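Side-chain contacts in amidohydrolase (Xanthomonas campestris pv. campestris, PDB 4DZH), which probably deaminates adenosine-type nucleosides such as 5'-methylthioadenosine, as a zinc-binding member of the amidohydrolase superfamily: residues Ile313-Cys318 with Leu324-Glu329; Ala263-Gln268 with Pro288-Lys293. All blocks are in the same frame, centred on the assembly; numbering follows the deposited sequence.

Interaction 1 (Ile313-Cys318 with Leu324-Glu329); sequences IGTDGC and LDMFSE. With ZN (zinc ion), chain E; ZN (zinc ion), chain F.
The flat carboxylate of Glu329 has one face under the backbone of Gly314 and Thr315: Gly314 O lies 3.4 Å from Glu329 CD, and Thr315 CA sits over the same face. Thr315 CG2 approaches Glu329 OE2 obliquely from that side, at 3.7 Å; at the OE1 edge Pro288 CD lies nearly in plane. This is the C-terminal mouth of the TIM barrel, where the loop after strand 310-313 carries the metal-binding Asp316 and helix 326-341 begins. A bend at chi2 (75°) turns the carboxylate under that loop. Water 1 donates to Glu329 OE1 (2.6 Å) and more weakly to Thr315 O; Glu289 N also bonds to OE1 and Asn321 ND2 to OE2, so the buried acid has several donors.

Thr315 OG1 donates to Asp316 O at 3.0 Å, in the carbonyl plane and on a lone pair, and also pairs with Asn77. Leu324 CD2 touches this hydroxyl and, at 3.7 Å, Cys318 SG. Met326, curled at chi2 and chi3, brings CE to 3.8 Å from Ile313 CG2 and SD against Thr315 CG2. The CB of Asp316 is directed away from 324-329; OD1 bridges both zinc ions, one also bound by His79, His81 and His228, while OD2 binds the other and is hydrogen-bonded to Ser290 OG. Asp325 N-caps the helix: Ser328 N reaches Asp325 OD1 at 2.9 Å from 67° above the carboxylate plane.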
# COMPACT_ATOMS: atom_id res chain seq x y z
N ILE A 313 -6.13 2.15 -14.13
CA ILE A 313 -5.46 2.55 -12.91
C ILE A 313 -4.05 3.00 -13.29
O ILE A 313 -3.40 2.40 -14.15
CB ILE A 313 -5.42 1.37 -11.91
CG1 ILE A 313 -6.84 1.04 -11.44
CG2 ILE A 313 -4.52 1.70 -10.67
CD1 ILE A 313 -6.96 -0.22 -10.59
N GLY A 314 -3.62 4.10 -12.68
CA GLY A 314 -2.28 4.61 -12.90
C GLY A 314 -1.69 5.14 -11.58
O GLY A 314 -2.40 5.38 -10.58
N THR A 315 -0.39 5.36 -11.56
CA THR A 315 0.30 5.77 -10.33
C THR A 315 0.58 7.29 -10.27
O THR A 315 0.84 7.80 -9.18
CB THR A 315 1.66 5.01 -10.11
OG1 THR A 315 2.51 5.23 -11.25
CG2 THR A 315 1.44 3.48 -9.89
N ASP A 316 0.60 7.97 -11.43
CA ASP A 316 1.13 9.34 -11.54
C ASP A 316 2.62 9.26 -11.25
O ASP A 316 3.20 8.15 -11.33
CB ASP A 316 0.37 10.31 -10.58
CG ASP A 316 0.24 11.75 -11.11
OD1 ASP A 316 0.51 12.10 -12.29
OD2 ASP A 316 -0.25 12.53 -10.26
N GLY A 317 3.24 10.35 -10.87
CA GLY A 317 4.70 10.40 -10.75
C GLY A 317 5.22 10.19 -9.33
O GLY A 317 4.46 10.27 -8.35
N CYS A 318 6.53 9.94 -9.20
CA CYS A 318 7.14 9.61 -7.93
C CYS A 318 7.38 10.80 -7.01
O CYS A 318 7.90 10.60 -5.93
CB CYS A 318 8.44 8.81 -8.09
SG CYS A 318 8.13 7.15 -8.77
N LEU A 324 6.05 3.46 -7.93
CA LEU A 324 5.34 3.02 -9.17
C LEU A 324 4.72 1.66 -8.91
O LEU A 324 4.70 0.79 -9.79
CB LEU A 324 6.33 2.89 -10.35
CG LEU A 324 6.96 4.23 -10.71
CD1 LEU A 324 8.05 4.02 -11.82
CD2 LEU A 324 5.95 5.38 -11.13
N ASP A 325 4.24 1.44 -7.70
CA ASP A 325 3.81 0.13 -7.27
C ASP A 325 2.35 -0.06 -7.65
O ASP A 325 1.45 0.48 -6.95
CB ASP A 325 3.98 0.04 -5.73
CG ASP A 325 3.54 -1.32 -5.14
OD1 ASP A 325 2.88 -2.11 -5.87
OD2 ASP A 325 3.84 -1.58 -3.95
N MET A 326 2.10 -0.79 -8.73
CA MET A 326 0.70 -1.02 -9.13
C MET A 326 -0.01 -2.00 -8.23
O MET A 326 -1.25 -1.98 -8.18
CB MET A 326 0.62 -1.47 -10.60
CG MET A 326 0.85 -0.35 -11.58
SD MET A 326 -0.59 0.76 -11.70
CE MET A 326 -1.81 -0.35 -12.43
N PHE A 327 0.70 -2.91 -7.52
CA PHE A 327 -0.01 -3.78 -6.58
C PHE A 327 -0.65 -2.93 -5.49
O PHE A 327 -1.81 -3.13 -5.13
CB PHE A 327 0.94 -4.82 -5.96
CG PHE A 327 1.19 -6.02 -6.83
CD1 PHE A 327 2.02 -5.94 -7.94
CD2 PHE A 327 0.59 -7.23 -6.52
CE1 PHE A 327 2.23 -7.04 -8.76
CE2 PHE A 327 0.81 -8.36 -7.33
CZ PHE A 327 1.62 -8.26 -8.43
N SER A 328 0.11 -1.97 -4.98
CA SER A 328 -0.41 -1.03 -4.01
C SER A 328 -1.49 -0.15 -4.57
O SER A 328 -2.51 0.05 -3.92
CB SER A 328 0.70 -0.14 -3.46
OG SER A 328 0.19 0.75 -2.46
N GLU A 329 -1.26 0.40 -5.76
CA GLU A 329 -2.25 1.28 -6.38
C GLU A 329 -3.61 0.56 -6.51
O GLU A 329 -4.70 1.16 -6.25
CB GLU A 329 -1.76 1.74 -7.75
CG GLU A 329 -2.44 3.06 -8.10
CD GLU A 329 -1.90 4.23 -7.37
OE1 GLU A 329 -2.67 5.23 -7.20
OE2 GLU A 329 -0.72 4.22 -6.97
ZN ZN E . -0.19 13.35 -14.15
ZN ZN F . -0.10 14.31 -11.06
O HOH W 1 -1.77 7.59 -7.93
O HOH W 2 -1.10 14.32 -12.63
O HOH W 3 -1.18 15.82 -10.01

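Interaction 2 (Ala263-Gln268 with Pro288-Lys293); sequences AVHMTQ and PESNLK. With MG (magnesium ion), chain B.
His265, at the end of its strand, meets Asn291 of a short helix obliquely. His265 ND1 and Asn291 ND2 are 3.0 Å apart, with the imidazole and amide planes turned 59° from each other. With CG anti to the carbonyl carbon (chi1 -67°), Asn291 sends its amide toward the strand end. Water 4 makes a second connection, donating both to Asn291 OD1 (2.5 Å) and to His265 O (2.7 Å), so the buried amide oxygen is tied to the strand end. The Thr267 hydroxyl is occupied by Gln268 NE2, which donates to Thr267 OG1, and by a bond to Glu231 O.

Van der Waals contact is slight: the Thr267 CG2 methyl comes from the opposite direction to within 3.4 Å of Asn291 OD1, and Val264 CG1 lies across one imidazole face, over the ring centre.

Metal sites lie nearby. His265 comes within about 4 Å (nearest atoms) of a zinc ion but is not among its ligands, whereas Glu289 OE1 binds magnesium at 2.0 Å, a site completed by Asn321, Asp323 and three waters. In the barrel, strand 261-265 runs parallel between strands 225-229 and 283-286, while helix 288-293 follows strand 283-286 and lays Pro288 against helix 326-341.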
# COMPACT_ATOMS: atom_id res chain seq x y z
N ALA A 263 -9.18 10.25 -19.91
CA ALA A 263 -9.34 11.33 -18.95
C ALA A 263 -8.75 10.93 -17.61
O ALA A 263 -9.25 10.02 -16.95
CB ALA A 263 -10.84 11.64 -18.77
N VAL A 264 -7.71 11.64 -17.21
CA VAL A 264 -6.98 11.23 -15.99
C VAL A 264 -7.43 11.99 -14.75
O VAL A 264 -7.68 13.21 -14.79
CB VAL A 264 -5.48 11.43 -16.23
CG1 VAL A 264 -4.68 10.90 -15.02
CG2 VAL A 264 -5.07 10.69 -17.52
N HIS A 265 -7.62 11.26 -13.66
CA HIS A 265 -7.93 11.78 -12.32
C HIS A 265 -9.41 11.84 -12.06
O HIS A 265 -9.97 11.04 -11.33
CB HIS A 265 -7.20 13.09 -11.96
CG HIS A 265 -5.70 12.95 -11.93
ND1 HIS A 265 -5.03 12.06 -11.11
CD2 HIS A 265 -4.73 13.63 -12.61
CE1 HIS A 265 -3.72 12.18 -11.29
NE2 HIS A 265 -3.51 13.11 -12.21
N MET A 266 -10.04 12.83 -12.68
CA MET A 266 -11.50 12.89 -12.70
C MET A 266 -12.08 12.77 -11.28
O MET A 266 -13.00 11.96 -11.05
CB MET A 266 -12.02 11.80 -13.67
CG MET A 266 -11.64 12.01 -15.14
SD MET A 266 -12.69 13.29 -15.90
CE MET A 266 -13.91 12.22 -16.71
N THR A 267 -11.56 13.56 -10.33
CA THR A 267 -12.02 13.55 -8.93
C THR A 267 -13.27 14.38 -8.71
O THR A 267 -14.08 14.10 -7.82
CB THR A 267 -10.97 14.09 -7.93
OG1 THR A 267 -10.67 15.44 -8.21
CG2 THR A 267 -9.65 13.25 -7.97
N GLN A 268 -13.40 15.43 -9.50
CA GLN A 268 -14.53 16.34 -9.38
C GLN A 268 -15.56 16.00 -10.49
O GLN A 268 -15.38 16.46 -11.62
CB GLN A 268 -14.04 17.77 -9.61
CG GLN A 268 -12.87 18.24 -8.75
CD GLN A 268 -13.15 18.17 -7.27
OE1 GLN A 268 -14.02 18.88 -6.76
NE2 GLN A 268 -12.43 17.32 -6.57
N PRO A 288 -5.50 6.85 -7.41
CA PRO A 288 -5.96 7.17 -6.05
C PRO A 288 -4.87 7.68 -5.10
O PRO A 288 -5.09 8.54 -4.27
CB PRO A 288 -6.52 5.82 -5.55
CG PRO A 288 -5.90 4.75 -6.49
CD PRO A 288 -5.76 5.45 -7.82
N GLU A 289 -3.66 7.07 -5.15
CA GLU A 289 -2.68 7.47 -4.16
C GLU A 289 -2.23 8.92 -4.36
O GLU A 289 -2.06 9.66 -3.34
CB GLU A 289 -1.47 6.48 -4.09
CG GLU A 289 -1.93 5.06 -3.66
CD GLU A 289 -0.83 4.03 -3.50
OE1 GLU A 289 0.38 4.41 -3.61
OE2 GLU A 289 -1.20 2.87 -3.21
N SER A 290 -2.01 9.32 -5.62
CA SER A 290 -1.67 10.70 -5.92
C SER A 290 -2.81 11.63 -5.49
O SER A 290 -2.54 12.68 -4.88
CB SER A 290 -1.39 10.86 -7.40
OG SER A 290 -1.24 12.24 -7.74
N ASN A 291 -4.05 11.23 -5.81
CA ASN A 291 -5.22 12.06 -5.47
C ASN A 291 -5.29 12.26 -3.93
O ASN A 291 -5.61 13.36 -3.42
CB ASN A 291 -6.53 11.42 -5.93
CG ASN A 291 -6.72 11.31 -7.44
OD1 ASN A 291 -7.60 10.57 -7.89
ND2 ASN A 291 -5.91 12.04 -8.24
N LEU A 292 -5.06 11.19 -3.16
CA LEU A 292 -5.18 11.33 -1.74
C LEU A 292 -4.03 12.19 -1.23
O LEU A 292 -4.24 13.11 -0.42
CB LEU A 292 -5.17 9.94 -1.06
CG LEU A 292 -6.34 9.01 -1.35
CD1 LEU A 292 -6.03 7.68 -0.59
CD2 LEU A 292 -7.60 9.61 -0.79
N LYS A 293 -2.80 11.92 -1.71
CA LYS A 293 -1.62 12.59 -1.18
C LYS A 293 -1.66 14.10 -1.49
O LYS A 293 -1.21 14.87 -0.65
CB LYS A 293 -0.36 11.95 -1.79
CG LYS A 293 0.95 12.40 -1.20
CD LYS A 293 2.10 11.49 -1.74
CE LYS A 293 3.43 11.68 -1.00
NZ LYS A 293 4.12 12.96 -1.36
MG MG B . 2.28 4.01 -4.15
O HOH W 4 -8.35 9.36 -9.96
O HOH W 5 1.48 3.06 -5.78
O HOH W 6 3.08 5.05 -2.43
O HOH W 7 2.47 2.25 -2.95

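In the fold
From the N terminus, interaction 2 comes first: residues 263-268 meet 288-293 after helix 271-280 and strand 283-286, closing one strand-helix-strand step of the barrel. Helix 301-306 and strand 310-313 follow before interaction 1 opens; it closes a short loop of five residues between 313-318 and 324-329. The two therefore lie in series, neither nested nor crossing, yet their centres are only about 11 Å apart and they touch. Asp316 OD2 and Ser290 OG are 2.7 Å apart, and Ser328 OG and Glu289 OE2 2.6 Å, both probable hydrogen bonds. Together they join the zinc-binding loop, the helix 288-293 that supplies a magnesium ligand, and the start of helix 326-341.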